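Local coordinates for conserved hypothetical protein TM0937 (Thermotoga maritima, PDB 2ESH) that is of unknown function but is probably a PadR-like transcriptional regulator that binds DNA through a winged helix-turn-helix fold, at residues 12-15 / 16-20; 41-44 / 45-48; 71-74 / 75-79; 91-94 / 95-99. One frame throughout, in Å; residues are numbered along the deposited sequence.

In the fold
The four contacts follow one another along the chain, and each joins consecutive residues. Contacts 1 and 4 are turns of two helices, 8-24 and 84-116; their centres lie about 12 Å apart and their side chains touch, so contact 1 at the core and contact 4 on the long C-terminal helix belong to one packed interface. Contact 2, in the loop between helices 29-37 and 52-61, has its centre about 13 Å from that of contact 1 and meets it through W13. Contact 3 forms the tip of the two-stranded hairpin, its centre about 24 Å from that of contact 1, well away from the core, consistent with the wing of a winged helix-turn-helix protein.

Contact 1: residues 12-15 / 16-20; sequences WWLA and STILL
S16 and T17 both turn their hydroxyls back along helix 8-24 to carbonyls four residues earlier, those of W12 and W13, and S16 does so beneath an indole. Followed outward, the S16 side chain meets W12 at each step. Its CB lies 3.2 Å from W12 O. With OG anti to the carbonyl carbon and beside the backbone N (chi1 -66°), the hydroxyl donates to the same W12 O at 2.7 Å. The ordinary helical bond from S16 N to W12 O, 3.0 Å long, arrives from the other face of the carbonyl plane, so one oxygen is gripped by two donors of a single residue. The buried S16 hydroxyl is thus satisfied within its own helix. OG also stands over the centre of the W12 ring system, 3.7 Å above its plane, placing a polar atom against an aromatic face. This turn of helix lies at the heart of what is probably a winged helix-turn-helix domain: L14 and I18 reach V55 of helix 52-61, while S16 faces I93 of helix 84-116. In one of its two modelled conformers T17 likewise donates OG1 to W13 O, at 2.7 Å, though this OG1 lies over the CD1 and NE1 side of the W13 indole. On the next strip of the helix the contact is apolar. I18 N bonds almost straight to L14 O at 2.8 Å, with an N-H...O angle of 174°, and I18 CD1 comes to 4.0 Å from L14 CG as the two side chains cross at a slant.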
loop_
_atom_site.group_PDB
_atom_site.type_symbol
_atom_site.label_atom_id
_atom_site.label_comp_id
_atom_site.label_asym_id
_atom_site.label_seq_id
_atom_site.Cartn_x
_atom_site.Cartn_y
_atom_site.Cartn_z
ATOM N N TRP A 12 4.439 1.995 -6.084
ATOM C CA TRP A 12 4.748 0.791 -5.383
ATOM C C TRP A 12 4.320 0.971 -3.940
ATOM O O TRP A 12 3.745 0.124 -3.304
ATOM C CB TRP A 12 6.262 0.537 -5.496
ATOM C CG TRP A 12 6.664 -0.692 -4.755
ATOM C CD1 TRP A 12 6.589 -1.952 -5.227
ATOM C CD2 TRP A 12 7.202 -0.787 -3.417
ATOM N NE1 TRP A 12 7.016 -2.855 -4.265
ATOM C CE2 TRP A 12 7.407 -2.178 -3.149
ATOM C CE3 TRP A 12 7.552 0.149 -2.440
ATOM C CZ2 TRP A 12 7.978 -2.659 -1.963
ATOM C CZ3 TRP A 12 8.125 -0.321 -1.245
ATOM C CH2 TRP A 12 8.317 -1.713 -1.007
ATOM N N TRP A 13 4.602 2.144 -3.438
ATOM C CA TRP A 13 4.315 2.457 -2.058
ATOM C C TRP A 13 2.797 2.575 -1.834
ATOM O O TRP A 13 2.292 2.186 -0.767
ATOM C CB TRP A 13 5.031 3.759 -1.712
ATOM C CG TRP A 13 4.998 4.035 -0.253
ATOM C CD1 TRP A 13 4.089 4.773 0.414
ATOM C CD2 TRP A 13 5.872 3.503 0.716
ATOM N NE1 TRP A 13 4.402 4.814 1.751
ATOM C CE2 TRP A 13 5.481 4.012 1.964
ATOM C CE3 TRP A 13 7.017 2.695 0.644
ATOM C CZ2 TRP A 13 6.158 3.691 3.161
ATOM C CZ3 TRP A 13 7.705 2.368 1.860
ATOM C CH2 TRP A 13 7.268 2.857 3.079
ATOM N N LEU A 14 2.063 3.096 -2.823
ATOM C CA LEU A 14 0.593 3.097 -2.726
ATOM C C LEU A 14 -0.050 1.642 -2.748
ATOM O O LEU A 14 -0.781 1.243 -1.829
ATOM C CB LEU A 14 -0.016 4.021 -3.836
ATOM C CG LEU A 14 -1.550 4.294 -3.706
ATOM C CD1 LEU A 14 -1.991 5.053 -2.395
ATOM C CD2 LEU A 14 -2.100 5.006 -5.000
ATOM N N ALA A 15 0.265 0.851 -3.770
ATOM C CA ALA A 15 -0.233 -0.546 -3.898
ATOM C C ALA A 15 0.061 -1.332 -2.638
ATOM O O ALA A 15 -0.796 -2.065 -2.172
ATOM C CB ALA A 15 0.380 -1.227 -5.090
ATOM N N SER A 16 1.283 -1.172 -2.113
ATOM C CA SER A 16 1.770 -1.938 -0.997
ATOM C C SER A 16 0.957 -1.602 0.188
ATOM O O SER A 16 0.546 -2.486 0.915
ATOM C CB SER A 16 3.265 -1.670 -0.721
ATOM O OG SER A 16 3.951 -2.202 -1.878
ATOM N N THR A 17 0.720 -0.303 0.377
ATOM C CA THR A 17 0.021 0.174 1.557
ATOM C C THR A 17 -1.440 -0.226 1.526
ATOM O O THR A 17 -1.987 -0.634 2.544
ATOM C CB THR A 17 0.086 1.707 1.659
ATOM O OG1 THR A 17 1.458 2.106 1.750
ATOM C CG2 THR A 17 -0.671 2.174 2.865
ATOM N N ILE A 18 -2.055 -0.066 0.347
ATOM C CA ILE A 18 -3.407 -0.478 0.123
ATOM C C ILE A 18 -3.647 -1.959 0.345
ATOM O O ILE A 18 -4.658 -2.314 1.027
ATOM C CB ILE A 18 -3.973 -0.089 -1.219
ATOM C CG1 ILE A 18 -4.156 1.452 -1.349
ATOM C CG2 ILE A 18 -5.370 -0.614 -1.317
ATOM C CD1 ILE A 18 -4.575 1.867 -2.879
ATOM N N LEU A 19 -2.744 -2.805 -0.148
ATOM C CA LEU A 19 -2.855 -4.261 0.074
ATOM C C LEU A 19 -2.903 -4.561 1.548
ATOM O O LEU A 19 -3.748 -5.296 2.029
ATOM C CB LEU A 19 -1.683 -5.050 -0.574
ATOM C CG LEU A 19 -1.752 -6.596 -0.747
ATOM C CD1 LEU A 19 -3.030 -6.974 -1.412
ATOM C CD2 LEU A 19 -0.628 -7.091 -1.646
ATOM N N LEU A 20 -1.969 -3.975 2.262
ATOM C CA LEU A 20 -1.880 -4.155 3.678
ATOM C C LEU A 20 -3.102 -3.713 4.370
ATOM O O LEU A 20 -3.576 -4.436 5.269
ATOM C CB LEU A 20 -0.747 -3.324 4.248
ATOM C CG LEU A 20 -0.004 -3.641 5.518
ATOM C CD1 LEU A 20 0.348 -2.364 6.222
ATOM C CD2 LEU A 20 -0.606 -4.553 6.490
#

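Contact 2: residues 41-44 / 45-48; sequences IEIP and GIGH
I41 faces I46 and G47 across a tight reversal of the chain, its side chain running past that of I46 in the opposite direction. The branch atoms of I41 are modelled too close to I46 for the finer details of this pair to be trusted. I43 gives the clearer packing: its CG2, anti to the backbone N, meets CG2 of I46 at 3.5 Å. The carbonyl of I43 also receives a weak hydrogen bond from I46 N, 3.5 Å long but fairly straight at 165°. That bond closes a type II beta turn from I43 to I46, set in the loop that joins helices 29-37 and 52-61. P44 takes the first corner with phi -53°, a value to which its ring is well suited. G45 takes the second with phi 90°, where a CB would run into the carbonyl oxygen of P44, so the absence of a side chain is part of the turn's geometry. I46, the one buried residue of this turn, rests on W13 and R10 of helix 8-24, and I43 on F9. If I46 were shortened to an alanine, I43 CG2 would probably lose its mate and a gap would open beside the W13 indole. From I46 the chain passes to G47, again at positive phi, which a residue with a CB adopts less readily.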
loop_
_atom_site.group_PDB
_atom_site.type_symbol
_atom_site.label_atom_id
_atom_site.label_comp_id
_atom_site.label_asym_id
_atom_site.label_seq_id
_atom_site.Cartn_x
_atom_site.Cartn_y
_atom_site.Cartn_z
ATOM N N ILE A 41 2.551 10.534 5.102
ATOM C CA ILE A 41 4.003 10.481 4.716
ATOM C C ILE A 41 5.126 10.895 5.708
ATOM O O ILE A 41 5.281 12.085 6.071
ATOM C CB ILE A 41 4.321 11.272 3.418
ATOM C CG1 ILE A 41 3.134 12.203 2.995
ATOM C CG2 ILE A 41 4.724 10.307 2.408
ATOM C CD1 ILE A 41 3.495 13.532 2.266
ATOM N N GLU A 42 5.942 9.917 6.077
ATOM C CA GLU A 42 7.237 10.241 6.622
ATOM C C GLU A 42 8.333 10.183 5.536
ATOM O O GLU A 42 9.506 10.142 5.876
ATOM C CB GLU A 42 7.558 9.318 7.823
ATOM C CG GLU A 42 7.912 10.105 9.118
ATOM C CD GLU A 42 6.706 10.756 9.749
ATOM O OE1 GLU A 42 5.560 10.283 9.527
ATOM O OE2 GLU A 42 6.889 11.772 10.459
ATOM N N ILE A 43 7.911 10.224 4.254
ATOM C CA ILE A 43 8.680 9.914 3.020
ATOM C C ILE A 43 8.713 11.113 2.082
ATOM O O ILE A 43 7.695 11.456 1.529
ATOM C CB ILE A 43 8.031 8.724 2.149
ATOM C CG1 ILE A 43 7.699 7.486 3.004
ATOM C CG2 ILE A 43 8.892 8.380 0.872
ATOM C CD1 ILE A 43 8.927 6.756 3.594
ATOM N N PRO A 44 9.898 11.760 1.901
ATOM C CA PRO A 44 9.993 12.971 1.059
ATOM C C PRO A 44 9.421 12.827 -0.361
ATOM O O PRO A 44 9.751 11.873 -1.096
ATOM C CB PRO A 44 11.510 13.231 1.017
ATOM C CG PRO A 44 11.995 12.691 2.328
ATOM C CD PRO A 44 11.207 11.439 2.511
ATOM N N GLY A 45 8.521 13.749 -0.716
ATOM C CA GLY A 45 8.036 13.857 -2.071
ATOM C C GLY A 45 6.811 13.047 -2.464
ATOM O O GLY A 45 6.309 13.226 -3.585
ATOM N N ILE A 46 6.311 12.162 -1.597
ATOM C CA ILE A 46 5.273 11.248 -2.056
ATOM C C ILE A 46 3.805 11.714 -1.965
ATOM O O ILE A 46 3.045 11.619 -2.969
ATOM C CB ILE A 46 5.488 9.743 -1.667
ATOM C CG1 ILE A 46 5.044 9.466 -0.257
ATOM C CG2 ILE A 46 6.926 9.274 -1.903
ATOM C CD1 ILE A 46 4.665 8.010 -0.092
ATOM N N GLY A 47 3.409 12.203 -0.790
ATOM C CA GLY A 47 2.046 12.755 -0.607
ATOM C C GLY A 47 1.136 11.587 -0.272
ATOM O O GLY A 47 1.046 11.150 0.917
ATOM N N HIS A 48 0.334 11.151 -1.249
ATOM C CA HIS A 48 -0.566 12.039 -1.978
ATOM C C HIS A 48 -1.875 11.865 -1.145
ATOM O O HIS A 48 -2.046 12.636 -0.139
ATOM C CB HIS A 48 -0.753 11.620 -3.436
ATOM C CG HIS A 48 -0.844 12.766 -4.403
ATOM N ND1 HIS A 48 -1.225 14.042 -4.030
ATOM C CD2 HIS A 48 -0.606 12.822 -5.737
ATOM C CE1 HIS A 48 -1.210 14.836 -5.088
ATOM N NE2 HIS A 48 -0.841 14.120 -6.136
#

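Contact 3: residues 71-74 / 75-79; sequences TTVS and PPRKI
S74 and P75 are joined by a cis peptide bond, which brings their CA atoms to within 2.8 Å and folds the chain back on itself at the tip of a beta hairpin. The hairpin, strands 65-70 and 77-82, is consistent with the wing of a PadR-like winged helix-turn-helix protein. Backbone angles of -140°/117° at S74 and a psi of 167° at P75 fit a type VIb turn running from V73 to P76. Such a turn needs no hydrogen bond across its ends, and here none can form: V73 O lies 3.4 Å from P76 N, but proline has no hydrogen to give. The loop is therefore shaped by two successive prolines and the cis bond, and regular pairing resumes where R77 bonds through its backbone to D70. Among the side chains, V73 does most of the bridging. Its CG2 sits between the backbone N and the carbonyl carbon, which carries this methyl over the turn to P75 O at 3.4 Å. The same methyl touches CG of R77 at 3.9 Å, the two side chains crossing at about a right angle; beyond CG the arginine chain is bent at chi2. P76 CB lies 4.2 Å from T71 CA, and P76 also rests against W69 of the partner strand. At the outer bend the S74 hydroxyl, anti to its own backbone N, has OG 3.5 Å from P75 N, which has no hydrogen to offer it.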
loop_
_atom_site.group_PDB
_atom_site.type_symbol
_atom_site.label_atom_id
_atom_site.label_comp_id
_atom_site.label_asym_id
_atom_site.label_seq_id
_atom_site.Cartn_x
_atom_site.Cartn_y
_atom_site.Cartn_z
ATOM N N THR A 71 -24.691 -5.737 0.468
ATOM C CA THR A 71 -25.976 -5.227 -0.051
ATOM C C THR A 71 -26.822 -4.783 1.163
ATOM O O THR A 71 -27.868 -4.253 0.963
ATOM C CB THR A 71 -26.727 -6.320 -0.870
ATOM O OG1 THR A 71 -26.535 -7.559 -0.157
ATOM C CG2 THR A 71 -26.160 -6.466 -2.330
ATOM N N THR A 72 -26.321 -4.907 2.413
ATOM C CA THR A 72 -27.164 -4.569 3.602
ATOM C C THR A 72 -27.238 -3.084 3.824
ATOM O O THR A 72 -28.085 -2.569 4.655
ATOM C CB THR A 72 -26.678 -5.232 4.957
ATOM O OG1 THR A 72 -25.334 -4.799 5.245
ATOM C CG2 THR A 72 -26.638 -6.757 4.833
ATOM N N VAL A 73 -26.349 -2.372 3.139
ATOM C CA VAL A 73 -26.337 -0.915 3.278
ATOM C C VAL A 73 -26.776 -0.312 1.972
ATOM O O VAL A 73 -26.859 -0.976 0.966
ATOM C CB VAL A 73 -24.898 -0.400 3.595
ATOM C CG1 VAL A 73 -24.524 -0.748 5.069
ATOM C CG2 VAL A 73 -23.897 -0.993 2.527
ATOM N N SER A 74 -26.966 0.995 2.011
ATOM C CA SER A 74 -27.446 1.727 0.903
ATOM C C SER A 74 -26.716 3.063 0.785
ATOM O O SER A 74 -26.809 3.920 1.689
ATOM C CB SER A 74 -28.944 1.965 1.140
ATOM O OG SER A 74 -29.387 2.976 0.232
ATOM N N PRO A 75 -25.981 3.264 -0.326
ATOM C CA PRO A 75 -25.968 2.338 -1.402
ATOM C C PRO A 75 -25.044 1.127 -1.017
ATOM O O PRO A 75 -24.282 1.229 -0.014
ATOM C CB PRO A 75 -25.368 3.155 -2.550
ATOM C CG PRO A 75 -24.472 4.105 -1.934
ATOM C CD PRO A 75 -25.056 4.395 -0.550
ATOM N N PRO A 76 -25.132 0.003 -1.810
ATOM C CA PRO A 76 -24.294 -1.200 -1.581
ATOM C C PRO A 76 -22.829 -0.822 -1.776
ATOM O O PRO A 76 -22.516 0.037 -2.622
ATOM C CB PRO A 76 -24.736 -2.172 -2.705
ATOM C CG PRO A 76 -26.105 -1.656 -3.199
ATOM C CD PRO A 76 -26.023 -0.154 -2.989
ATOM N N ARG A 77 -21.943 -1.471 -1.020
ATOM C CA ARG A 77 -20.496 -1.245 -1.040
ATOM C C ARG A 77 -19.775 -2.549 -1.375
ATOM O O ARG A 77 -20.042 -3.560 -0.751
ATOM C CB ARG A 77 -20.030 -0.809 0.357
ATOM C CG ARG A 77 -20.663 0.438 0.903
ATOM C CD ARG A 77 -20.151 1.595 0.084
ATOM N NE ARG A 77 -20.713 2.813 0.629
ATOM C CZ ARG A 77 -20.310 4.054 0.337
ATOM N NH1 ARG A 77 -19.307 4.287 -0.513
ATOM N NH2 ARG A 77 -20.934 5.058 0.919
ATOM N N LYS A 78 -18.867 -2.507 -2.341
ATOM C CA LYS A 78 -18.070 -3.632 -2.793
ATOM C C LYS A 78 -16.902 -3.842 -1.844
ATOM O O LYS A 78 -16.030 -2.971 -1.738
ATOM C CB LYS A 78 -17.574 -3.326 -4.183
ATOM C CG LYS A 78 -17.016 -4.551 -4.875
ATOM C CD LYS A 78 -16.813 -4.350 -6.332
ATOM C CE LYS A 78 -16.666 -5.655 -7.051
ATOM N NZ LYS A 78 -16.558 -5.475 -8.570
ATOM N N ILE A 79 -16.913 -4.950 -1.072
ATOM C CA ILE A 79 -15.848 -5.290 -0.059
ATOM C C ILE A 79 -14.650 -6.059 -0.651
ATOM O O ILE A 79 -14.774 -7.130 -1.266
ATOM C CB ILE A 79 -16.434 -6.052 1.080
ATOM C CG1 ILE A 79 -17.655 -5.286 1.690
ATOM C CG2 ILE A 79 -15.370 -6.255 2.193
ATOM C CD1 ILE A 79 -17.370 -3.831 2.158
#

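Contact 4: residues 91-94 / 95-99; sequences REIL and RSLED
I93 and L97 lie side by side and point the same way because of their first torsions. I93 sets CG1 anti to its carbonyl carbon (chi1 -86°), which leaves CG2 roughly anti to the backbone N, and L97 sets CG anti to its carbonyl carbon, with chi1 -70°. In consequence CG2 of I93 meets CD1 of L97 at 3.9 Å, one turn further along. L97 CG also sits close over the backbone, 3.3 Å from I93 O. That same oxygen accepts the main-chain bond from L97 N at 2.9 Å. Neighbouring bonds of the same i to i+4 kind run from R95 N to R91 O (3.0 Å), and from E98 N to L94 O (3.1 Å), so each apolar or charged side chain is carried on a regular helical frame. On the flank turned to solvent L94 and E98 cross at a slant. E98 is modelled in two conformers; in one, OE2 is 3.8 Å from L94 CG, so this packing of a carboxylate on a branched aliphatic side chain is doubtful. Were L97 cut back to an alanine, CG2 of I93 would probably lose its apolar neighbour, and the W12 and W13 indoles the methyl they pack on. These residues lie along helix 84-116, the long C-terminal helix, which in PadR relatives commonly serves in pairing of subunits, though here the assembly holds one chain. Beyond them D99 forms a salt bridge with R102. On the inner side S96 reaches W12, and L97 lies against both W12 and W13 of helix 8-24.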
loop_
_atom_site.group_PDB
_atom_site.type_symbol
_atom_site.label_atom_id
_atom_site.label_comp_id
_atom_site.label_asym_id
_atom_site.label_seq_id
_atom_site.Cartn_x
_atom_site.Cartn_y
_atom_site.Cartn_z
ATOM N N ARG A 91 4.513 -10.809 1.148
ATOM C CA ARG A 91 5.824 -11.273 1.616
ATOM C C ARG A 91 6.954 -10.745 0.679
ATOM O O ARG A 91 8.011 -10.426 1.129
ATOM C CB ARG A 91 5.903 -12.798 1.624
ATOM C CG ARG A 91 5.100 -13.490 2.684
ATOM C CD ARG A 91 5.174 -15.071 2.494
ATOM N NE ARG A 91 4.228 -15.745 3.364
ATOM C CZ ARG A 91 4.316 -15.811 4.709
ATOM N NH1 ARG A 91 5.337 -15.264 5.410
ATOM N NH2 ARG A 91 3.359 -16.459 5.357
ATOM N N GLU A 92 6.733 -10.705 -0.610
ATOM C CA GLU A 92 7.686 -10.072 -1.512
ATOM C C GLU A 92 7.892 -8.574 -1.194
ATOM O O GLU A 92 8.978 -8.098 -1.314
ATOM C CB GLU A 92 7.192 -10.184 -2.942
ATOM C CG GLU A 92 7.246 -11.615 -3.583
ATOM C CD GLU A 92 6.881 -11.553 -5.121
ATOM O OE1 GLU A 92 5.903 -10.858 -5.505
ATOM O OE2 GLU A 92 7.620 -12.140 -5.964
ATOM N N ILE A 93 6.862 -7.846 -0.780
ATOM C CA ILE A 93 6.958 -6.423 -0.414
ATOM C C ILE A 93 7.700 -6.318 0.891
ATOM O O ILE A 93 8.556 -5.442 1.086
ATOM C CB ILE A 93 5.547 -5.851 -0.211
ATOM C CG1 ILE A 93 5.011 -5.409 -1.569
ATOM C CG2 ILE A 93 5.558 -4.688 0.834
ATOM C CD1 ILE A 93 3.500 -5.403 -1.629
ATOM N N LEU A 94 7.412 -7.265 1.780
ATOM C CA LEU A 94 8.005 -7.277 3.072
ATOM C C LEU A 94 9.532 -7.463 2.868
ATOM O O LEU A 94 10.322 -6.721 3.390
ATOM C CB LEU A 94 7.371 -8.373 3.957
ATOM C CG LEU A 94 8.133 -8.636 5.273
ATOM C CD1 LEU A 94 7.952 -7.440 6.234
ATOM C CD2 LEU A 94 7.732 -9.918 5.952
ATOM N N ARG A 95 9.957 -8.401 2.048
ATOM C CA ARG A 95 11.365 -8.635 1.934
ATOM C C ARG A 95 12.049 -7.376 1.379
ATOM O O ARG A 95 13.197 -7.043 1.760
ATOM C CB ARG A 95 11.574 -9.816 0.970
ATOM C CG ARG A 95 13.062 -9.970 0.519
ATOM C CD ARG A 95 13.306 -11.293 -0.120
ATOM N NE ARG A 95 13.330 -12.360 0.882
ATOM C CZ ARG A 95 13.515 -13.663 0.614
ATOM N NH1 ARG A 95 13.674 -14.097 -0.636
ATOM N NH2 ARG A 95 13.503 -14.524 1.602
ATOM N N SER A 96 11.398 -6.710 0.429
ATOM C CA SER A 96 11.944 -5.464 -0.128
ATOM C C SER A 96 12.006 -4.274 0.839
ATOM O O SER A 96 12.861 -3.411 0.716
ATOM C CB SER A 96 11.103 -5.006 -1.271
ATOM O OG SER A 96 11.447 -5.671 -2.431
ATOM N N LEU A 97 11.053 -4.196 1.765
ATOM C CA LEU A 97 11.091 -3.213 2.839
ATOM C C LEU A 97 12.330 -3.436 3.699
ATOM O O LEU A 97 12.978 -2.439 4.099
ATOM C CB LEU A 97 9.805 -3.237 3.692
ATOM C CG LEU A 97 8.518 -2.724 3.015
ATOM C CD1 LEU A 97 7.320 -2.982 3.929
ATOM C CD2 LEU A 97 8.602 -1.192 2.705
ATOM N N GLU A 98 12.650 -4.712 3.984
ATOM C CA GLU A 98 13.898 -5.084 4.690
ATOM C C GLU A 98 15.164 -4.705 3.911
ATOM O O GLU A 98 16.153 -4.264 4.500
ATOM C CB GLU A 98 13.912 -6.565 5.026
ATOM C CG GLU A 98 12.847 -6.967 6.032
ATOM C CD GLU A 98 12.457 -8.421 5.957
ATOM O OE1 GLU A 98 12.999 -9.209 5.114
ATOM O OE2 GLU A 98 11.593 -8.791 6.766
ATOM N N ASP A 99 15.122 -4.869 2.587
ATOM C CA ASP A 99 16.169 -4.373 1.672
ATOM C C ASP A 99 16.319 -2.848 1.844
ATOM O O ASP A 99 17.401 -2.328 2.028
ATOM C CB ASP A 99 15.778 -4.655 0.205
ATOM C CG ASP A 99 15.935 -6.096 -0.180
ATOM O OD1 ASP A 99 16.456 -6.852 0.678
ATOM O OD2 ASP A 99 15.532 -6.490 -1.317
#